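Local coordinates for protein induced by osmotic stress (Scheffersomyces stipitis, PDB 5YWN) that binds NADP(+) and works as a carbonyl reductase on haloketones, a member of the dihydroflavonol-4-reductase subfamily that probably delivers hydride from the reduced cofactor, at residues 94-99 / 154-159; 117-122 / 250-255; 188-193 / 242-247; 226-231 / 270-275; 276-281 / 321-326. The protein carries 1 engineered substitution. All blocks are in the same frame, centred on the assembly; numbering follows the deposited sequence.

How the contacts relate
From the N terminus, contact 1 opens on helix 91-113 and closes at 154-159, just before helix 159-181. Contact 2 opens inside that loop, on strand 119-123, so the two cross; it closes at 250-255, behind helix 238-250. Contact 3 (188-193 / 242-247) nests within contact 2, and the two touch where neighbouring sheet strands probably pair through Tyr122 N and Ser188 O. Contact 4 opens at 226-231, within both loops, but closes only at 270-275, crossing them. Contact 5 follows in series, sharing helix 268-278. Contact 1 joins two helical parts; contacts 2 and 3 tie the Rossmann sheet to helix 238-250 and its following loop; contacts 4 and 5 set helix 268-278 between a loop and helix 318-332.

Contact 1 (94-99 / 154-159); sequences EILIPA and QSKTHG
Leu96 reaches from helix 91-113 to Ser155 of helix 152-155 and to Lys156. Its CB already heads for that segment, and with CG anti to the carbonyl carbon (chi1 -69°) the branch point keeps the same course. Both methyls of the fork then face one oxygen: CD2 lies 3.6 Å from Ser155 OG and CD1 lies 3.7 Å from the same Ser155 OG. CD1 also meets the aliphatic start of Lys156, 4.0 Å from its CG, where the two side chains run at about a right angle and the lysine bends off at chi3. The hydroxyl that meets both methyls is hydrogen-bonded on its own side of the contact, Ser155 OG to Tyr152 O. Both segments belong to the Rossmann-type fold of the extended short-chain dehydrogenases. There helix 91-113 lies beside helix 159-181, which holds Tyr163 and Lys167 in the YxxxK pattern of the family; both bind NADP(+). His158 is the N-cap of that second helix and Gly159 follows it. One residue before Leu96, in a wider pi-type turn, Ile95 extends CD1 to within 3.7 Å of Gly159 O and 4.0 Å of Gly159 CA, a methyl laid against bare backbone. The Ile95 side chain also touches Ala162 and Ser166 and comes within about 5 Å of the side chain of Tyr163, while Pro98, at a kink in the same helix, touches the cofactor.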
# COMPACT_ATOMS: atom_id res chain seq x y z
N GLU A 94 8.56 -10.23 14.05
CA GLU A 94 8.87 -9.31 13.02
C GLU A 94 7.80 -9.03 11.98
O GLU A 94 7.89 -8.07 11.29
CB GLU A 94 10.16 -9.71 12.34
CG GLU A 94 11.36 -9.84 13.25
CD GLU A 94 12.60 -10.24 12.49
OE1 GLU A 94 13.14 -11.32 12.72
OE2 GLU A 94 12.99 -9.46 11.65
N ILE A 95 6.84 -9.90 11.85
CA ILE A 95 5.81 -9.66 10.89
C ILE A 95 4.41 -9.62 11.50
O ILE A 95 3.75 -8.68 11.39
CB ILE A 95 5.89 -10.71 9.77
CG1 ILE A 95 7.20 -10.60 9.01
CG2 ILE A 95 4.71 -10.59 8.84
CD1 ILE A 95 7.45 -11.69 8.02
N LEU A 96 4.00 -10.70 12.13
CA LEU A 96 2.68 -10.82 12.63
C LEU A 96 2.30 -9.88 13.77
O LEU A 96 1.37 -9.22 13.65
CB LEU A 96 2.38 -12.25 12.98
CG LEU A 96 2.25 -13.25 11.84
CD1 LEU A 96 2.56 -14.61 12.36
CD2 LEU A 96 0.90 -13.23 11.19
N ILE A 97 3.08 -9.83 14.82
CA ILE A 97 2.76 -9.00 15.96
C ILE A 97 2.72 -7.48 15.67
O ILE A 97 1.77 -6.87 15.96
CB ILE A 97 3.65 -9.34 17.15
CG1 ILE A 97 3.33 -10.70 17.66
CG2 ILE A 97 3.52 -8.35 18.26
CD1 ILE A 97 4.35 -11.21 18.60
N PRO A 98 3.70 -6.92 15.00
CA PRO A 98 3.63 -5.50 14.67
C PRO A 98 2.43 -5.15 13.83
O PRO A 98 1.91 -4.14 14.07
CB PRO A 98 4.89 -5.27 13.88
CG PRO A 98 5.81 -6.26 14.38
CD PRO A 98 4.98 -7.47 14.59
N ALA A 99 2.05 -5.95 12.87
CA ALA A 99 0.87 -5.67 12.16
C ALA A 99 -0.39 -5.77 13.02
O ALA A 99 -1.16 -4.89 13.04
CB ALA A 99 0.76 -6.59 10.98
N GLN A 154 -0.61 -21.65 10.32
CA GLN A 154 -0.02 -21.77 9.01
C GLN A 154 0.80 -20.53 8.66
O GLN A 154 1.82 -20.62 8.06
CB GLN A 154 -1.07 -21.99 7.95
CG GLN A 154 -1.94 -23.20 8.09
CD GLN A 154 -3.05 -23.27 7.02
OE1 GLN A 154 -3.91 -22.42 6.91
NE2 GLN A 154 -3.00 -24.34 6.24
N SER A 155 0.30 -19.38 9.04
CA SER A 155 0.92 -18.13 8.67
C SER A 155 2.31 -17.98 9.24
O SER A 155 3.11 -17.39 8.64
CB SER A 155 0.01 -16.98 8.97
OG SER A 155 0.18 -16.58 10.25
N LYS A 156 2.58 -18.59 10.37
CA LYS A 156 3.85 -18.55 11.05
C LYS A 156 5.06 -19.17 10.32
O LYS A 156 6.15 -18.82 10.55
CB LYS A 156 3.77 -19.16 12.46
CG LYS A 156 2.88 -18.47 13.44
CD LYS A 156 2.69 -19.25 14.73
CE LYS A 156 3.92 -19.21 15.59
NZ LYS A 156 3.91 -20.06 16.79
N THR A 157 4.81 -20.11 9.47
CA THR A 157 5.83 -21.00 8.97
C THR A 157 6.96 -20.37 8.19
O THR A 157 8.06 -20.79 8.26
CB THR A 157 5.22 -22.18 8.23
OG1 THR A 157 4.48 -21.70 7.14
CG2 THR A 157 4.32 -22.97 9.19
N HIS A 158 6.63 -19.35 7.43
CA HIS A 158 7.60 -18.58 6.74
C HIS A 158 7.12 -17.20 6.32
O HIS A 158 5.96 -16.93 6.33
CB HIS A 158 8.18 -19.33 5.58
CG HIS A 158 7.21 -19.65 4.51
ND1 HIS A 158 7.03 -18.84 3.43
CD2 HIS A 158 6.40 -20.70 4.34
CE1 HIS A 158 6.15 -19.39 2.62
NE2 HIS A 158 5.75 -20.52 3.16
N GLY A 159 8.06 -16.40 5.90
CA GLY A 159 7.89 -14.98 5.80
C GLY A 159 6.79 -14.53 4.89
O GLY A 159 6.04 -13.71 5.28

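Contact 2 (117-122 / 250-255); sequences ITRVVY and EKDEAK
Lys251 O takes two donors from opposite faces of its carbonyl plane. Arg119 NH2 gives the shorter bond, 2.8 Å to Lys251 O with an N-H...O angle of 156°, and stands well above that plane instead of on a lone pair. The other donor is Ala254 N, 3.2 Å from Lys251 O, a bond that closes the short 3-10 turn. Arg119 sits at the start of strand 119-123 in the parallel Rossmann sheet, and its chain is bent at chi2 (-78°) and chi3 (-82°), which folds the guanidinium over to the loop that leaves helix 238-250. Its other terminal nitrogen works through a water: Arg119 NH1 donates to water 1 at 3.1 Å. The water in turn donates hydrogen bonds to Glu250 O at 2.7 Å and to Asp252 OD1 at 2.6 Å. Lys255 lies across one face of the guanidinium, its CG 3.5 Å from Arg119 NH1, and the two side chains meet at about a right angle. Only the aliphatic part of the lysine makes this contact; its NZ stays 5.5 Å from Arg119 NH1. Arg119 NH2 is hydrogen-bonded to Ala248 O as well. The arginine thus serves, directly or through water, three carbonyls around the C-terminal end of a helix, where the partial negative charge of the helix dipole gathers. Together with the nearby Asp252 carboxylate, this setting would be expected to stabilise the positive charge on Arg119.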
# COMPACT_ATOMS: atom_id res chain seq x y z
N ILE A 117 -11.30 12.26 16.18
CA ILE A 117 -11.09 11.60 14.91
C ILE A 117 -12.37 10.91 14.47
O ILE A 117 -12.87 10.08 15.10
CB ILE A 117 -9.91 10.64 14.93
CG1 ILE A 117 -8.62 11.37 15.17
CG2 ILE A 117 -9.78 9.93 13.60
CD1 ILE A 117 -7.39 10.53 15.26
N THR A 118 -12.92 11.45 13.41
CA THR A 118 -14.03 10.98 12.63
C THR A 118 -13.85 9.75 11.68
O THR A 118 -14.76 9.05 11.41
CB THR A 118 -14.67 12.15 11.90
OG1 THR A 118 -13.79 12.56 10.88
CG2 THR A 118 -14.88 13.30 12.83
N ARG A 119 -12.69 9.67 11.07
CA ARG A 119 -12.41 8.66 10.08
C ARG A 119 -11.05 8.00 10.28
O ARG A 119 -10.11 8.65 10.56
CB ARG A 119 -12.59 9.17 8.67
CG ARG A 119 -13.95 9.71 8.33
CD ARG A 119 -14.93 8.61 8.08
NE ARG A 119 -14.83 8.10 6.76
CZ ARG A 119 -15.55 8.52 5.75
NH1 ARG A 119 -16.45 9.41 5.94
NH2 ARG A 119 -15.36 8.04 4.57
N VAL A 120 -11.03 6.70 10.14
CA VAL A 120 -9.86 5.91 10.11
C VAL A 120 -9.86 5.00 8.86
O VAL A 120 -10.85 4.40 8.54
CB VAL A 120 -9.70 5.07 11.36
CG1 VAL A 120 -8.54 4.11 11.23
CG2 VAL A 120 -9.66 5.92 12.62
N VAL A 121 -8.72 4.96 8.20
CA VAL A 121 -8.52 4.10 7.07
C VAL A 121 -7.37 3.18 7.36
O VAL A 121 -6.30 3.61 7.68
CB VAL A 121 -8.22 4.87 5.77
CG1 VAL A 121 -8.13 3.96 4.59
CG2 VAL A 121 -9.14 6.00 5.54
N TYR A 122 -7.61 1.90 7.23
CA TYR A 122 -6.57 0.95 7.38
C TYR A 122 -6.10 0.45 6.01
O TYR A 122 -6.87 0.05 5.22
CB TYR A 122 -7.02 -0.21 8.23
CG TYR A 122 -6.01 -1.29 8.31
CD1 TYR A 122 -4.82 -1.08 8.95
CD2 TYR A 122 -6.20 -2.49 7.70
CE1 TYR A 122 -3.87 -2.03 9.02
CE2 TYR A 122 -5.26 -3.46 7.76
CZ TYR A 122 -4.09 -3.20 8.41
OH TYR A 122 -3.14 -4.10 8.47
N GLU A 250 -12.97 10.76 2.66
CA GLU A 250 -13.83 11.82 2.16
C GLU A 250 -15.27 11.48 1.90
O GLU A 250 -16.10 12.25 2.16
CB GLU A 250 -13.21 12.53 0.97
CG GLU A 250 -11.98 13.35 1.25
CD GLU A 250 -11.55 14.26 0.10
OE1 GLU A 250 -10.93 15.24 0.36
OE2 GLU A 250 -11.81 13.98 -1.04
N LYS A 251 -15.53 10.31 1.34
CA LYS A 251 -16.86 9.92 0.90
C LYS A 251 -17.71 9.21 1.96
O LYS A 251 -17.27 8.30 2.57
CB LYS A 251 -16.80 9.04 -0.35
CG LYS A 251 -16.07 9.62 -1.51
CD LYS A 251 -16.08 8.70 -2.69
CE LYS A 251 -15.43 9.28 -3.93
NZ LYS A 251 -16.15 10.39 -4.54
N ASP A 252 -18.95 9.61 2.06
CA ASP A 252 -19.87 9.02 2.99
C ASP A 252 -20.09 7.54 2.65
O ASP A 252 -20.20 6.76 3.51
CB ASP A 252 -21.21 9.75 2.98
CG ASP A 252 -21.24 10.99 3.87
OD1 ASP A 252 -20.34 11.26 4.66
OD2 ASP A 252 -22.23 11.70 3.73
N GLU A 253 -20.08 7.22 1.38
CA GLU A 253 -20.31 5.90 0.84
C GLU A 253 -19.24 4.89 1.27
O GLU A 253 -19.48 3.75 1.26
CB GLU A 253 -20.30 5.93 -0.67
CG GLU A 253 -21.39 6.69 -1.35
CD GLU A 253 -21.13 8.19 -1.57
OE1 GLU A 253 -20.20 8.76 -1.07
OE2 GLU A 253 -21.93 8.82 -2.24
N ALA A 254 -18.07 5.39 1.57
CA ALA A 254 -16.93 4.60 2.00
C ALA A 254 -16.95 4.09 3.43
O ALA A 254 -16.21 3.23 3.76
CB ALA A 254 -15.64 5.32 1.72
N LYS A 255 -17.82 4.63 4.25
CA LYS A 255 -17.86 4.23 5.62
C LYS A 255 -18.23 2.76 5.75
O LYS A 255 -19.18 2.33 5.24
CB LYS A 255 -18.83 5.09 6.39
CG LYS A 255 -18.42 6.54 6.62
CD LYS A 255 -19.61 7.44 6.60
CE LYS A 255 -20.12 7.78 7.96
NZ LYS A 255 -21.47 8.42 7.99
O HOH W 1 -17.75 11.63 4.26

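Contact 3 (188-193 / 242-247); sequences STVNPV and AKAHLA
In the Rossmann core, strand 186-192 of the parallel sheet has helix 238-250 packed against one of its faces, and Val190 meets His245 at that interface. The whole isopropyl group of Val190 rests on the imidazole. CG2 lies 4.0 Å from the centroid of the His245 ring and only 9° off the ring normal, a CH-pi contact over the face. Val190 CB approaches at the same side, 3.7 Å from His245 CE1, and Val190 CG1 is also 3.7 Å from His245 CE1. With CG1 anti to the backbone N (chi1 177°), that methyl in addition comes within 4.3 Å of Ala244 CB. Helix 238-250 leads on to strand 258-261, the parallel neighbour of 186-192, so it forms the last helical part of the long connection between these two adjacent strands; Leu261 of the outer one touches both Val190 and Ala244. The ring is fixed in rotation by a partner at each nitrogen: His245 ND1 bonds to Val241 O, one turn back in its own helix, and NE2 to Thr123 OG1. As a carbonyl has no proton to give, ND1 probably carries one. Leu14 and Ile18 of helix 13-24 also touch the imidazole, and the nearest side-chain atom of His245 lies about 6 Å from the bound NADP(+). On the other side of the strand, Thr189 and Asn191 turn their side chains away from the helix. There Thr189 OG1 donates to Asn191 OD1 at 2.8 Å, in the carbonyl plane, and Asn191 ND2 bonds to Glu171 OE1.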
# COMPACT_ATOMS: atom_id res chain seq x y z
N SER A 188 -12.76 2.40 7.36
CA SER A 188 -12.75 1.85 6.04
C SER A 188 -11.38 1.26 5.71
O SER A 188 -10.44 1.62 6.30
CB SER A 188 -13.20 2.89 5.05
OG SER A 188 -12.34 3.95 4.96
N THR A 189 -11.33 0.33 4.77
CA THR A 189 -10.07 -0.27 4.39
C THR A 189 -9.81 -0.13 2.93
O THR A 189 -10.70 -0.04 2.16
CB THR A 189 -9.92 -1.78 4.79
OG1 THR A 189 -10.68 -2.61 3.93
CG2 THR A 189 -10.28 -2.04 6.22
N VAL A 190 -8.55 -0.14 2.58
CA VAL A 190 -8.10 -0.21 1.21
C VAL A 190 -7.26 -1.48 1.00
O VAL A 190 -6.33 -1.72 1.69
CB VAL A 190 -7.40 1.06 0.79
CG1 VAL A 190 -6.87 0.96 -0.61
CG2 VAL A 190 -8.30 2.25 0.96
N ASN A 191 -7.64 -2.28 0.03
CA ASN A 191 -7.08 -3.60 -0.19
C ASN A 191 -6.42 -3.71 -1.59
O ASN A 191 -7.01 -4.11 -2.55
CB ASN A 191 -8.13 -4.69 0.03
CG ASN A 191 -8.72 -4.68 1.41
OD1 ASN A 191 -9.30 -3.75 1.80
ND2 ASN A 191 -8.53 -5.73 2.11
N PRO A 192 -5.19 -3.26 -1.68
CA PRO A 192 -4.48 -3.28 -2.95
C PRO A 192 -3.80 -4.59 -3.32
O PRO A 192 -3.41 -5.34 -2.50
CB PRO A 192 -3.43 -2.19 -2.80
CG PRO A 192 -3.58 -1.69 -1.47
CD PRO A 192 -4.41 -2.59 -0.67
N VAL A 193 -3.62 -4.75 -4.62
CA VAL A 193 -2.74 -5.71 -5.23
C VAL A 193 -1.31 -5.14 -5.35
O VAL A 193 -0.99 -4.21 -4.68
CB VAL A 193 -3.28 -6.20 -6.59
CG1 VAL A 193 -4.64 -6.80 -6.42
CG2 VAL A 193 -3.29 -5.08 -7.60
N ALA A 242 -3.47 5.90 -3.66
CA ALA A 242 -3.54 7.11 -2.89
C ALA A 242 -4.90 7.82 -3.02
O ALA A 242 -5.45 8.18 -2.07
CB ALA A 242 -2.39 8.03 -3.22
N LYS A 243 -5.41 7.91 -4.21
CA LYS A 243 -6.70 8.49 -4.45
C LYS A 243 -7.76 7.71 -3.73
O LYS A 243 -8.65 8.28 -3.24
CB LYS A 243 -7.01 8.65 -5.92
CG LYS A 243 -6.19 9.71 -6.59
CD LYS A 243 -6.64 10.04 -7.99
CE LYS A 243 -6.19 9.04 -9.01
NZ LYS A 243 -6.46 9.46 -10.38
N ALA A 244 -7.62 6.39 -3.68
CA ALA A 244 -8.52 5.53 -2.94
C ALA A 244 -8.52 5.80 -1.44
O ALA A 244 -9.53 5.79 -0.83
CB ALA A 244 -8.29 4.07 -3.22
N HIS A 245 -7.37 6.09 -0.90
CA HIS A 245 -7.28 6.48 0.48
C HIS A 245 -8.05 7.79 0.73
O HIS A 245 -8.77 7.88 1.64
CB HIS A 245 -5.85 6.52 0.98
CG HIS A 245 -5.27 5.18 1.32
ND1 HIS A 245 -4.90 4.27 0.38
CD2 HIS A 245 -5.03 4.60 2.51
CE1 HIS A 245 -4.43 3.20 0.96
NE2 HIS A 245 -4.49 3.38 2.26
N LEU A 246 -7.92 8.73 -0.18
CA LEU A 246 -8.65 9.96 -0.09
C LEU A 246 -10.14 9.76 -0.13
O LEU A 246 -10.83 10.20 0.72
CB LEU A 246 -8.26 10.90 -1.19
CG LEU A 246 -8.82 12.28 -1.12
CD1 LEU A 246 -8.18 13.00 0.04
CD2 LEU A 246 -8.57 13.02 -2.40
N ALA A 247 -10.59 8.97 -1.08
CA ALA A 247 -11.97 8.60 -1.18
C ALA A 247 -12.41 7.91 0.10
O ALA A 247 -13.47 8.14 0.58
CB ALA A 247 -12.17 7.65 -2.33

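Contact 4 (226-231 / 270-275); sequences DDVPAT and TLLDVV
Leu272 CD1, a single methyl at the end of its side chain, makes both of the close apolar contacts. Against Val228 it touches the whole isopropyl head: Val228 CG2 is 3.8 Å from Leu272 CD1. Val228 CG1 is 4.0 Å from Leu272 CD1, and Val228 CB is 4.1 Å from Leu272 CD1. Against Pro229 the same methyl reaches the ring, with CD 4.2 Å from Leu272 CD1. The leucine attains this spot with chi1 at -95°, well off a staggered value, whereas Val228 holds an ordinary conformation. The hydrogen bonds near the contact run within each partner's own side. In helix 268-278, Val274 N bonds to Thr270 O and Val275 N to Leu271 O; on the loop side, Asp226 OD2 bonds to Asn223 N. The loop of 226-231 runs from helix 211-217 to strand 234-237 without regular structure, and Pro229 also touches Leu222 within it. Another side of helix 268-278 is packed on helix 318-332, so the helix lies between that neighbour and the loop. What joins loop to helix here is dispersion and the exclusion of water from methyl groups, forces with little directional demand.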
# COMPACT_ATOMS: atom_id res chain seq x y z
N ASP A 226 19.47 -12.59 -20.56
CA ASP A 226 18.68 -13.00 -19.46
C ASP A 226 17.33 -13.52 -19.90
O ASP A 226 16.87 -13.25 -20.96
CB ASP A 226 18.43 -11.80 -18.59
CG ASP A 226 19.45 -11.63 -17.52
OD1 ASP A 226 19.85 -12.61 -16.94
OD2 ASP A 226 19.82 -10.51 -17.23
N ASP A 227 16.72 -14.31 -19.05
CA ASP A 227 15.37 -14.77 -19.27
C ASP A 227 14.34 -13.65 -19.06
O ASP A 227 14.58 -12.70 -18.38
CB ASP A 227 15.05 -15.93 -18.36
CG ASP A 227 15.82 -17.22 -18.71
OD1 ASP A 227 16.12 -17.49 -19.88
OD2 ASP A 227 16.11 -18.01 -17.82
N VAL A 228 13.19 -13.81 -19.66
CA VAL A 228 12.08 -12.97 -19.37
C VAL A 228 11.73 -13.17 -17.90
O VAL A 228 11.65 -14.26 -17.45
CB VAL A 228 10.87 -13.37 -20.22
CG1 VAL A 228 9.63 -12.60 -19.81
CG2 VAL A 228 11.15 -13.22 -21.71
N PRO A 229 11.47 -12.11 -17.17
CA PRO A 229 11.10 -12.28 -15.77
C PRO A 229 9.84 -13.08 -15.63
O PRO A 229 9.04 -12.99 -16.46
CB PRO A 229 10.85 -10.88 -15.30
CG PRO A 229 11.68 -10.06 -16.17
CD PRO A 229 11.62 -10.71 -17.51
N ALA A 230 9.74 -13.89 -14.60
CA ALA A 230 8.55 -14.71 -14.34
C ALA A 230 7.50 -14.02 -13.47
O ALA A 230 6.47 -14.55 -13.19
CB ALA A 230 8.92 -16.05 -13.77
N THR A 231 7.78 -12.81 -13.11
CA THR A 231 6.92 -12.03 -12.30
C THR A 231 5.55 -11.94 -12.96
O THR A 231 5.45 -11.81 -14.14
CB THR A 231 7.52 -10.61 -12.15
OG1 THR A 231 7.28 -9.83 -13.29
CG2 THR A 231 9.01 -10.66 -11.99
N THR A 270 4.65 -8.79 -20.58
CA THR A 270 3.91 -7.56 -20.62
C THR A 270 4.84 -6.39 -20.24
O THR A 270 4.88 -5.41 -20.91
CB THR A 270 2.75 -7.56 -19.60
OG1 THR A 270 2.15 -8.82 -19.52
CG2 THR A 270 1.72 -6.56 -20.01
N LEU A 271 5.61 -6.59 -19.19
CA LEU A 271 6.55 -5.63 -18.71
C LEU A 271 7.67 -5.30 -19.71
O LEU A 271 7.90 -4.18 -20.01
CB LEU A 271 7.15 -6.15 -17.43
CG LEU A 271 8.31 -5.40 -16.84
CD1 LEU A 271 8.04 -3.93 -16.62
CD2 LEU A 271 8.94 -6.05 -15.64
N LEU A 272 8.27 -6.32 -20.26
CA LEU A 272 9.30 -6.19 -21.26
C LEU A 272 8.79 -5.47 -22.52
O LEU A 272 9.44 -4.64 -23.04
CB LEU A 272 9.78 -7.56 -21.65
CG LEU A 272 11.00 -8.14 -20.98
CD1 LEU A 272 11.38 -9.48 -21.54
CD2 LEU A 272 12.16 -7.18 -21.04
N ASP A 273 7.61 -5.80 -22.94
CA ASP A 273 7.05 -5.23 -24.12
C ASP A 273 6.85 -3.72 -23.95
O ASP A 273 7.09 -3.00 -24.83
CB ASP A 273 5.75 -5.93 -24.52
CG ASP A 273 5.98 -7.38 -25.08
OD1 ASP A 273 7.06 -7.73 -25.48
OD2 ASP A 273 5.04 -8.12 -25.12
N VAL A 274 6.39 -3.31 -22.80
CA VAL A 274 6.21 -1.92 -22.54
C VAL A 274 7.52 -1.16 -22.52
O VAL A 274 7.65 -0.21 -23.17
CB VAL A 274 5.37 -1.72 -21.26
CG1 VAL A 274 5.53 -0.34 -20.65
CG2 VAL A 274 3.92 -2.05 -21.50
N VAL A 275 8.46 -1.63 -21.77
CA VAL A 275 9.71 -0.96 -21.62
C VAL A 275 10.50 -0.82 -22.93
O VAL A 275 11.00 0.21 -23.22
CB VAL A 275 10.54 -1.67 -20.55
CG1 VAL A 275 11.93 -1.13 -20.48
CG2 VAL A 275 9.88 -1.54 -19.21

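Contact 5 (276-281 / 321-326); sequences RKNFPQ and SVVDSI
Phe279 and Asn278 both carry CG anti to the carbonyl carbon, and the value in Phe279 (chi1 -49°) swings its ring onto Ile326 of helix 318-332. These residues join the C-terminal end of helix 268-278 to helix 318-332, in the part of the chain beyond the Rossmann sheet: the first helix ends at Asn278, and Phe279 is the first residue to leave helical geometry. Ile326 places its CG2 over one face of the ring, offset toward the rim, 3.5 Å from the centroid of Phe279 and 20° off the normal, a CH-pi contact. The methyl is closest to the outer end of the ring, where Ile326 CG2 is 3.3 Å from Phe279 CZ. Ile326 CG2 lies anti to its own backbone N, which turns this methyl to the phenyl. At the ring's edge, in its plane, stands a backbone carbonyl: Val323 O is 3.8 Å from Phe279 CZ. Lys327 and Leu330 of the same helix touch the phenyl too. Asn278 meets the helix differently, its side chain crossing that of Val323 at about a right angle. Val323 CG2 is nearly equidistant from the group's atoms, 3.3 Å from Asn278 CG and 3.4 Å from Asn278 ND2. That amide nitrogen has polar partners elsewhere, Val274 O one turn back and Glu319 OE1 on helix 318-332, which hold the amide in orientation while the methyl packs on it. The other Val323 methyl turns to the phenyl, with CG1 4.2 Å from Phe279 CZ.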
# COMPACT_ATOMS: atom_id res chain seq x y z
N ARG A 276 10.53 -1.87 -23.72
CA ARG A 276 11.24 -1.84 -24.97
C ARG A 276 10.68 -0.85 -26.00
O ARG A 276 11.43 -0.21 -26.64
CB ARG A 276 11.41 -3.24 -25.55
CG ARG A 276 12.25 -4.20 -24.74
CD ARG A 276 12.12 -5.63 -25.22
NE ARG A 276 12.53 -5.68 -26.60
CZ ARG A 276 13.78 -5.69 -26.99
NH1 ARG A 276 14.74 -5.76 -26.12
NH2 ARG A 276 14.06 -5.65 -28.26
N LYS A 277 9.37 -0.75 -26.13
CA LYS A 277 8.74 0.24 -26.97
C LYS A 277 8.95 1.69 -26.53
O LYS A 277 9.27 2.50 -27.28
CB LYS A 277 7.27 -0.04 -27.07
CG LYS A 277 6.91 -1.30 -27.81
CD LYS A 277 5.42 -1.53 -27.80
CE LYS A 277 4.98 -2.59 -28.79
NZ LYS A 277 5.37 -3.91 -28.35
N ASN A 278 8.74 1.95 -25.27
CA ASN A 278 8.97 3.21 -24.63
C ASN A 278 10.38 3.72 -24.46
O ASN A 278 10.57 4.86 -24.51
CB ASN A 278 8.14 3.34 -23.36
CG ASN A 278 6.67 3.35 -23.65
OD1 ASN A 278 6.14 4.35 -24.00
ND2 ASN A 278 6.06 2.23 -23.55
N PHE A 279 11.32 2.83 -24.24
CA PHE A 279 12.70 3.16 -24.02
C PHE A 279 13.58 2.37 -24.99
O PHE A 279 14.34 1.52 -24.66
CB PHE A 279 13.10 2.96 -22.57
CG PHE A 279 12.17 3.59 -21.61
CD1 PHE A 279 12.34 4.87 -21.23
CD2 PHE A 279 11.09 2.90 -21.13
CE1 PHE A 279 11.47 5.47 -20.37
CE2 PHE A 279 10.22 3.48 -20.25
CZ PHE A 279 10.40 4.77 -19.88
N PRO A 280 13.44 2.70 -26.26
CA PRO A 280 14.07 1.96 -27.34
C PRO A 280 15.59 2.03 -27.36
O PRO A 280 16.17 1.20 -27.95
CB PRO A 280 13.43 2.53 -28.58
CG PRO A 280 12.99 3.86 -28.22
CD PRO A 280 12.70 3.85 -26.77
N GLN A 281 16.18 2.97 -26.66
CA GLN A 281 17.58 2.98 -26.40
C GLN A 281 18.01 1.83 -25.52
O GLN A 281 19.11 1.52 -25.51
CB GLN A 281 18.07 4.31 -25.85
CG GLN A 281 17.76 4.61 -24.41
CD GLN A 281 16.35 5.08 -24.21
OE1 GLN A 281 15.52 4.79 -24.98
NE2 GLN A 281 16.11 5.76 -23.16
N SER A 321 1.74 3.46 -15.88
CA SER A 321 2.33 3.30 -14.57
C SER A 321 3.79 2.87 -14.72
O SER A 321 4.64 3.43 -14.16
CB SER A 321 1.53 2.29 -13.76
OG SER A 321 2.06 2.11 -12.49
N VAL A 322 4.01 1.89 -15.56
CA VAL A 322 5.34 1.43 -15.86
C VAL A 322 6.22 2.54 -16.47
O VAL A 322 7.25 2.74 -16.01
CB VAL A 322 5.29 0.19 -16.77
CG1 VAL A 322 6.60 -0.12 -17.42
CG2 VAL A 322 4.84 -1.02 -15.98
N VAL A 323 5.75 3.22 -17.49
CA VAL A 323 6.54 4.24 -18.15
C VAL A 323 6.88 5.36 -17.15
O VAL A 323 7.96 5.75 -17.08
CB VAL A 323 5.82 4.85 -19.41
CG1 VAL A 323 6.45 6.14 -19.86
CG2 VAL A 323 5.76 3.88 -20.57
N ASP A 324 5.92 5.80 -16.38
CA ASP A 324 6.13 6.85 -15.43
C ASP A 324 7.18 6.40 -14.41
O ASP A 324 7.98 7.16 -14.04
CB ASP A 324 4.82 7.26 -14.74
CG ASP A 324 3.91 8.11 -15.62
OD1 ASP A 324 4.31 8.46 -16.72
OD2 ASP A 324 2.81 8.43 -15.21
N SER A 325 7.13 5.15 -13.99
CA SER A 325 8.07 4.66 -13.02
C SER A 325 9.51 4.63 -13.56
O SER A 325 10.41 5.05 -12.92
CB SER A 325 7.60 3.31 -12.45
OG SER A 325 8.49 2.77 -11.53
N ILE A 326 9.67 4.14 -14.78
CA ILE A 326 10.93 4.08 -15.47
C ILE A 326 11.52 5.43 -15.82
O ILE A 326 12.67 5.61 -15.66
CB ILE A 326 10.89 3.12 -16.66
CG1 ILE A 326 10.78 1.71 -16.14
CG2 ILE A 326 12.13 3.22 -17.51
CD1 ILE A 326 9.96 0.84 -16.97